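Local coordinates for ABC transporter, substrate-binding protein (Clostridium perfringens, PDB 4EDP), which probably binds a solute outside the cell and hands it to the membrane-spanning part of an ABC transporter, at residues 139-144 with 258-263; 236-241 with 317-322. All blocks are in the same frame, centred on the assembly; numbering follows the deposited sequence.

Contact 1. Residues 139-144 with 258-263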
ATOM      1  N   ASN A 139       1.648   1.526  -4.063  1.00 11.87           N
ATOM      2  CA  ASN A 139       2.642   2.317  -3.354  1.00 12.39           C
ATOM      3  C   ASN A 139       3.858   1.407  -3.135  1.00 13.37           C
ATOM      4  O   ASN A 139       3.740   0.167  -3.211  1.00 13.92           O
ATOM      5  CB  ASN A 139       2.159   2.746  -1.975  1.00 12.29           C
ATOM      6  CG  ASN A 139       0.867   3.529  -2.018  1.00 17.52           C
ATOM      7  OD1 ASN A 139       0.752   4.526  -2.732  1.00 17.95           O
ATOM      8  ND2 ASN A 139      -0.092   3.112  -1.215  1.00 18.74           N
ATOM      9  N   SER A 140       5.005   2.004  -2.835  1.00 11.99           N
ATOM     10  CA  SER A 140       6.232   1.205  -2.563  1.00 13.16           C
ATOM     11  C   SER A 140       7.026   1.828  -1.437  1.00 12.07           C
ATOM     12  O   SER A 140       6.691   2.908  -0.945  1.00 12.94           O
ATOM     13  CB  SER A 140       7.133   1.064  -3.791  1.00 12.60           C
ATOM     14  OG  SER A 140       7.724   2.298  -4.214  1.00 15.96           O
ATOM     15  N   ILE A 141       8.081   1.130  -1.034  1.00 12.27           N
ATOM     16  CA  ILE A 141       8.988   1.609  -0.008  1.00 10.96           C
ATOM     17  C   ILE A 141      10.403   1.665  -0.562  1.00 10.62           C
ATOM     18  O   ILE A 141      10.672   1.198  -1.663  1.00 12.91           O
ATOM     19  CB  ILE A 141       8.969   0.728   1.258  1.00 10.73           C
ATOM     20  CG1 ILE A 141       9.214  -0.743   0.903  1.00 11.17           C
ATOM     21  CG2 ILE A 141       7.614   0.903   2.016  1.00 13.06           C
ATOM     22  CD1 ILE A 141       9.302  -1.648   2.104  1.00 14.15           C
ATOM     23  N   GLY A 142      11.285   2.277   0.206  1.00 10.98           N
ATOM     24  CA  GLY A 142      12.685   2.367  -0.136  1.00 11.15           C
ATOM     25  C   GLY A 142      13.414   2.656   1.147  1.00 10.84           C
ATOM     26  O   GLY A 142      12.794   2.725   2.234  1.00 12.50           O
ATOM     27  N   ILE A 143      14.734   2.777   1.044  1.00 11.31           N
ATOM     28  CA  ILE A 143      15.537   3.162   2.200  1.00 11.50           C
ATOM     29  C   ILE A 143      15.900   4.638   1.972  1.00 11.70           C
ATOM     30  O   ILE A 143      16.675   4.987   1.068  1.00 12.52           O
ATOM     31  CB  ILE A 143      16.831   2.355   2.345  1.00 11.68           C
ATOM     32  CG1 ILE A 143      16.539   0.845   2.374  1.00 12.95           C
ATOM     33  CG2 ILE A 143      17.562   2.804   3.633  1.00 10.29           C
ATOM     34  CD1 ILE A 143      17.803  -0.033   2.380  1.00 13.73           C
ATOM     35  N   VAL A 144      15.308   5.513   2.764  1.00 11.51           N
ATOM     36  CA  VAL A 144      15.609   6.934   2.683  1.00 12.40           C
ATOM     37  C   VAL A 144      16.873   7.104   3.488  1.00 12.91           C
ATOM     38  O   VAL A 144      16.920   6.717   4.666  1.00 13.76           O
ATOM     39  CB  VAL A 144      14.462   7.783   3.241  1.00 12.68           C
ATOM     40  CG1 VAL A 144      14.818   9.312   3.164  1.00 10.81           C
ATOM     41  CG2 VAL A 144      13.195   7.455   2.478  1.00 13.99           C
ATOM     42  N   SER A 258      17.513  -6.235  -5.001  1.00 14.77           N
ATOM     43  CA  SER A 258      16.710  -7.435  -4.779  1.00 14.54           C
ATOM     44  C   SER A 258      15.227  -7.143  -4.993  1.00 13.84           C
ATOM     45  O   SER A 258      14.431  -8.062  -5.222  1.00 13.77           O
ATOM     46  CB  SER A 258      16.982  -8.003  -3.382  1.00 14.25           C
ATOM     47  OG  SER A 258      16.532  -7.119  -2.377  1.00 14.60           O
ATOM     48  N   GLY A 259      14.847  -5.868  -4.888  1.00 12.94           N
ATOM     49  CA  GLY A 259      13.482  -5.452  -5.133  1.00 12.68           C
ATOM     50  C   GLY A 259      12.822  -4.791  -3.941  1.00 13.64           C
ATOM     51  O   GLY A 259      13.096  -5.151  -2.800  1.00 14.79           O
ATOM     52  N   THR A 260      12.019  -3.777  -4.226  1.00 13.32           N
ATOM     53  CA  THR A 260      11.197  -3.109  -3.229  1.00 14.34           C
ATOM     54  C   THR A 260       9.952  -3.974  -2.981  1.00 12.50           C
ATOM     55  O   THR A 260       9.796  -5.060  -3.575  1.00 13.12           O
ATOM     56  CB  THR A 260      10.691  -1.720  -3.729  1.00 16.93           C
ATOM     57  OG1 THR A 260       9.996  -1.041  -2.664  1.00 23.64           O
ATOM     58  CG2 THR A 260       9.755  -1.882  -4.873  1.00 17.99           C
ATOM     59  N   TYR A 261       9.129  -3.543  -2.025  1.00 10.44           N
ATOM     60  CA  TYR A 261       7.864  -4.187  -1.696  1.00 11.23           C
ATOM     61  C   TYR A 261       6.734  -3.223  -2.013  1.00 11.91           C
ATOM     62  O   TYR A 261       6.806  -2.031  -1.701  1.00 11.68           O
ATOM     63  CB  TYR A 261       7.788  -4.571  -0.210  1.00 11.40           C
ATOM     64  CG  TYR A 261       8.622  -5.777   0.125  1.00 11.54           C
ATOM     65  CD1 TYR A 261       9.994  -5.675   0.286  1.00 10.58           C
ATOM     66  CD2 TYR A 261       8.029  -7.023   0.293  1.00 14.45           C
ATOM     67  CE1 TYR A 261      10.764  -6.789   0.580  1.00 14.37           C
ATOM     68  CE2 TYR A 261       8.792  -8.148   0.591  1.00 13.60           C
ATOM     69  CZ  TYR A 261      10.148  -8.021   0.738  1.00 13.90           C
ATOM     70  OH  TYR A 261      10.922  -9.110   1.032  1.00 17.25           O
ATOM     71  N   LEU A 262       5.709  -3.735  -2.686  1.00 12.37           N
ATOM     72  CA  LEU A 262       4.555  -2.936  -3.021  1.00 12.39           C
ATOM     73  C   LEU A 262       3.399  -3.209  -2.082  1.00 13.08           C
ATOM     74  O   LEU A 262       3.340  -4.263  -1.433  1.00 12.61           O
ATOM     75  CB  LEU A 262       4.044  -3.301  -4.421  1.00 12.45           C
ATOM     76  CG  LEU A 262       5.047  -3.263  -5.567  1.00 14.75           C
ATOM     77  CD1 LEU A 262       4.368  -3.669  -6.890  1.00 15.10           C
ATOM     78  CD2 LEU A 262       5.697  -1.898  -5.643  1.00 16.90           C
ATOM     79  N   ASN A 263       2.505  -2.233  -1.984  1.00 11.49           N
ATOM     80  CA  ASN A 263       1.224  -2.423  -1.301  1.00 12.93           C
ATOM     81  C   ASN A 263       0.176  -1.820  -2.254  1.00 12.61           C
ATOM     82  O   ASN A 263       0.503  -0.946  -3.066  1.00 13.02           O
ATOM     83  CB  ASN A 263       1.162  -1.876   0.117  1.00 13.58           C
ATOM     84  CG  ASN A 263       1.321  -0.395   0.192  1.00 15.22           C
ATOM     85  OD1 ASN A 263       0.351   0.363   0.036  1.00 13.41           O
ATOM     86  ND2 ASN A 263       2.535   0.043   0.520  1.00 12.23           N
TER
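N139 and N263 face each other as an antiparallel hydrogen-bonded pair, and their backbones are joined in both directions: N139 N to N263 O at 2.9 Å and N263 N to N139 O at 3.0 Å. Both side chains leave the sheet on the same face, where a third bond links them. Along N139, CB packs against the amide of N263, 3.6 Å from its OD1; CG follows at 3.8 Å from the same OD1; and at the tip ND2 donates to that oxygen at 3.1 Å, with an N-H...O angle of 165°. The acceptor lies close to the amide plane of N139; the two amide planes are turned 52° apart, and the link is this one bond, not a flat two-bond amide pair. The strands so joined, 135-145 and 262-269, sit where the sheet branches: the first also pairs with 233-237 and the second with 89-93, an arrangement consistent with the interlobe crossing of a two-lobed solute-binding protein. On the N-terminal side of L262 the regular pairing lapses and a side-chain bond takes over. With chi1 at -174°, T260 swings OG1 away from its own N, which brings the hydroxyl to I141 O as a short bond of 2.5 Å, while the bond from I141 N to Y261 O is weak. The CD1 methyl of I141 reaches Y261 CB at 4.0 Å and meets the ring obliquely; the far OH of Y261 bonds to E187. On the opposite face from the asparagines, L262 CD2 lies against S140 CB, whose hydroxyl bonds to T319.

Contact 2. Residues 236-241 with 317-322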
ATOM      1  N   ALA A 236      10.910   3.543   4.422  1.00 11.91           N
ATOM      2  CA  ALA A 236       9.759   4.413   4.303  1.00 12.65           C
ATOM      3  C   ALA A 236       9.133   4.407   2.913  1.00 11.12           C
ATOM      4  O   ALA A 236       9.774   4.086   1.922  1.00 13.11           O
ATOM      5  CB  ALA A 236      10.187   5.819   4.640  1.00 13.89           C
ATOM      6  N   SER A 237       7.881   4.836   2.863  1.00 12.51           N
ATOM      7  CA  SER A 237       7.130   4.882   1.628  1.00 12.66           C
ATOM      8  C   SER A 237       7.585   5.981   0.686  1.00 13.21           C
ATOM      9  O   SER A 237       8.259   6.940   1.082  1.00 14.08           O
ATOM     10  CB  SER A 237       5.658   5.121   1.958  1.00 13.85           C
ATOM     11  OG  SER A 237       5.464   6.444   2.475  1.00 15.24           O
ATOM     12  N   ASP A 238       7.190   5.830  -0.573  1.00 12.45           N
ATOM     13  CA  ASP A 238       7.415   6.819  -1.600  1.00 14.06           C
ATOM     14  C   ASP A 238       6.846   8.174  -1.157  1.00 14.56           C
ATOM     15  O   ASP A 238       7.500   9.214  -1.323  1.00 14.12           O
ATOM     16  CB  ASP A 238       6.797   6.352  -2.929  1.00 13.87           C
ATOM     17  CG  ASP A 238       5.385   5.734  -2.776  1.00 18.00           C
ATOM     18  OD1 ASP A 238       4.721   5.867  -1.723  1.00 20.45           O
ATOM     19  OD2 ASP A 238       4.933   5.115  -3.758  1.00 22.72           O
ATOM     20  N   PHE A 239       5.663   8.159  -0.550  1.00 14.76           N
ATOM     21  CA  PHE A 239       5.052   9.409  -0.058  1.00 16.47           C
ATOM     22  C   PHE A 239       5.943  10.088   1.007  1.00 16.39           C
ATOM     23  O   PHE A 239       6.169  11.317   0.983  1.00 17.46           O
ATOM     24  CB  PHE A 239       3.645   9.164   0.509  1.00 18.45           C
ATOM     25  CG  PHE A 239       3.007  10.413   1.072  1.00 24.41           C
ATOM     26  CD1 PHE A 239       2.350  11.307   0.242  1.00 29.56           C
ATOM     27  CD2 PHE A 239       3.102  10.715   2.425  1.00 28.99           C
ATOM     28  CE1 PHE A 239       1.793  12.477   0.757  1.00 31.91           C
ATOM     29  CE2 PHE A 239       2.542  11.868   2.939  1.00 31.08           C
ATOM     30  CZ  PHE A 239       1.886  12.750   2.106  1.00 32.13           C
ATOM     31  N   ALA A 240       6.457   9.277   1.926  1.00 14.93           N
ATOM     32  CA  ALA A 240       7.324   9.719   3.023  1.00 15.67           C
ATOM     33  C   ALA A 240       8.644  10.292   2.492  1.00 16.19           C
ATOM     34  O   ALA A 240       9.148  11.297   3.023  1.00 16.75           O
ATOM     35  CB  ALA A 240       7.578   8.571   4.004  1.00 15.97           C
ATOM     36  N   PHE A 241       9.208   9.691   1.442  1.00 16.16           N
ATOM     37  CA  PHE A 241      10.438  10.250   0.861  1.00 16.55           C
ATOM     38  C   PHE A 241      10.173  11.693   0.411  1.00 17.30           C
ATOM     39  O   PHE A 241      11.000  12.604   0.592  1.00 17.45           O
ATOM     40  CB  PHE A 241      10.976   9.399  -0.290  1.00 16.34           C
ATOM     41  CG  PHE A 241      12.168  10.013  -0.967  1.00 15.94           C
ATOM     42  CD1 PHE A 241      13.348  10.153  -0.293  1.00 16.34           C
ATOM     43  CD2 PHE A 241      12.117  10.413  -2.292  1.00 19.94           C
ATOM     44  CE1 PHE A 241      14.459  10.726  -0.894  1.00 17.36           C
ATOM     45  CE2 PHE A 241      13.225  10.987  -2.899  1.00 19.12           C
ATOM     46  CZ  PHE A 241      14.388  11.145  -2.200  1.00 18.82           C
ATOM     47  N   ASN A 317       7.467  11.543  -6.703  1.00 33.28           N
ATOM     48  CA  ASN A 317       6.933  10.945  -5.480  1.00 31.27           C
ATOM     49  C   ASN A 317       5.946   9.790  -5.707  1.00 28.89           C
ATOM     50  O   ASN A 317       5.378   9.250  -4.763  1.00 28.42           O
ATOM     51  CB  ASN A 317       6.360  12.012  -4.556  1.00 32.60           C
ATOM     52  CG  ASN A 317       7.405  13.034  -4.141  1.00 35.37           C
ATOM     53  OD1 ASN A 317       8.602  12.724  -4.032  1.00 34.55           O
ATOM     54  ND2 ASN A 317       6.959  14.257  -3.902  1.00 38.20           N
ATOM     55  N   LEU A 318       5.731   9.415  -6.960  1.00 26.68           N
ATOM     56  CA  LEU A 318       4.891   8.259  -7.230  1.00 23.86           C
ATOM     57  C   LEU A 318       5.818   7.087  -7.427  1.00 22.09           C
ATOM     58  O   LEU A 318       7.038   7.261  -7.558  1.00 23.63           O
ATOM     59  CB  LEU A 318       4.079   8.442  -8.516  1.00 22.61           C
ATOM     60  CG  LEU A 318       3.036   9.545  -8.477  1.00 24.06           C
ATOM     61  CD1 LEU A 318       2.208   9.484  -9.748  1.00 25.47           C
ATOM     62  CD2 LEU A 318       2.159   9.388  -7.264  1.00 26.16           C
ATOM     63  N   THR A 319       5.249   5.889  -7.444  1.00 18.99           N
ATOM     64  CA  THR A 319       6.021   4.699  -7.749  1.00 19.03           C
ATOM     65  C   THR A 319       5.665   4.362  -9.196  1.00 18.79           C
ATOM     66  O   THR A 319       4.529   4.000  -9.500  1.00 18.26           O
ATOM     67  CB  THR A 319       5.725   3.557  -6.793  1.00 19.17           C
ATOM     68  OG1 THR A 319       6.324   3.878  -5.522  1.00 20.44           O
ATOM     69  CG2 THR A 319       6.316   2.250  -7.348  1.00 19.77           C
ATOM     70  N   TYR A 320       6.649   4.478 -10.080  1.00 17.77           N
ATOM     71  CA  TYR A 320       6.396   4.343 -11.507  1.00 18.72           C
ATOM     72  C   TYR A 320       7.644   3.911 -12.219  1.00 19.33           C
ATOM     73  O   TYR A 320       8.738   4.437 -11.954  1.00 20.00           O
ATOM     74  CB  TYR A 320       6.013   5.737 -12.012  1.00 21.10           C
ATOM     75  CG  TYR A 320       5.664   5.844 -13.472  1.00 23.97           C
ATOM     76  CD1 TYR A 320       4.429   5.427 -13.929  1.00 28.00           C
ATOM     77  CD2 TYR A 320       6.552   6.386 -14.382  1.00 28.96           C
ATOM     78  CE1 TYR A 320       4.091   5.537 -15.261  1.00 32.41           C
ATOM     79  CE2 TYR A 320       6.221   6.499 -15.722  1.00 32.81           C
ATOM     80  CZ  TYR A 320       4.988   6.078 -16.146  1.00 33.81           C
ATOM     81  OH  TYR A 320       4.635   6.177 -17.469  1.00 42.58           O
ATOM     82  N   GLY A 321       7.496   2.951 -13.113  1.00 19.27           N
ATOM     83  CA  GLY A 321       8.629   2.518 -13.925  1.00 20.54           C
ATOM     84  C   GLY A 321       9.253   1.199 -13.558  1.00 18.81           C
ATOM     85  O   GLY A 321       8.622   0.359 -12.915  1.00 16.98           O
ATOM     86  N   PRO A 322      10.516   1.024 -13.940  1.00 19.02           N
ATOM     87  CA  PRO A 322      11.249  -0.202 -13.701  1.00 19.71           C
ATOM     88  C   PRO A 322      11.190  -0.717 -12.278  1.00 18.78           C
ATOM     89  O   PRO A 322      11.230  -1.937 -12.065  1.00 19.04           O
ATOM     90  CB  PRO A 322      12.686   0.173 -14.097  1.00 21.84           C
ATOM     91  CG  PRO A 322      12.516   1.201 -15.119  1.00 22.04           C
ATOM     92  CD  PRO A 322      11.326   2.003 -14.687  1.00 21.14           C
TER
HETATM   93  O   HOH W   1       9.083   9.487  -3.579  1.00 25.92           O
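A chi1 of 43° wedges CG of D238 between its own backbone N and carbonyl carbon, while T319, with chi1 at -73°, keeps OG1 beside its backbone N; together these torsions bring the hydroxyl to the OD2 end of the carboxylate. T319 OG1 donates to D238 OD2 at 2.6 Å, arriving on the anti side of that oxygen and 22° out of the carboxylate plane, with the two side chains crossing at about a right angle. The other oxygen stays within the helix start: F239 N donates to D238 OD1 at 2.7 Å. One residue earlier, S237 is the N-cap of helix 238-247, its OG accepting from A240 N at 3.1 Å, so this contact sits on the first turn of a helix that directly follows strand 233-237. N317 approaches through its backbone, its O lying 3.7 Å from D238 CB. A water lies in the plane of the F241 ring, at its edge; it donates to D238 O at 2.8 Å and, weakly, to N317 OD1. Outside the two segments, S140 N gives D238 OD2 a further weak bond, and T319 OG1 also bonds to S140 OG. The carboxylate thus receives N-H or O-H donors on both oxygens, which, with the nearby amino end of the helix, would be expected to favour its charged form.

In the fold
From the N terminus, the chain first runs through 139-144, then reaches 236-241, and only afterwards do 258-263 and 317-322 arrive to close contact 1 and contact 2 in turn. The two closures therefore cross rather than nest, the first spanning 113 intervening residues and the second 75. Their centres lie about 8 Å apart because strands 135-145 and 233-237 are neighbours in the sheet, bonded through G142 N and A236 O at 2.9 Å. Contact 1 brings strand 262-269 against 135-145; contact 2 sets the loop after helix 289-299 against the start of helix 238-247. Strand 135-145 thus pairs with both 233-237 and 262-269, and 317-322 meets the strand-to-helix turn beside it.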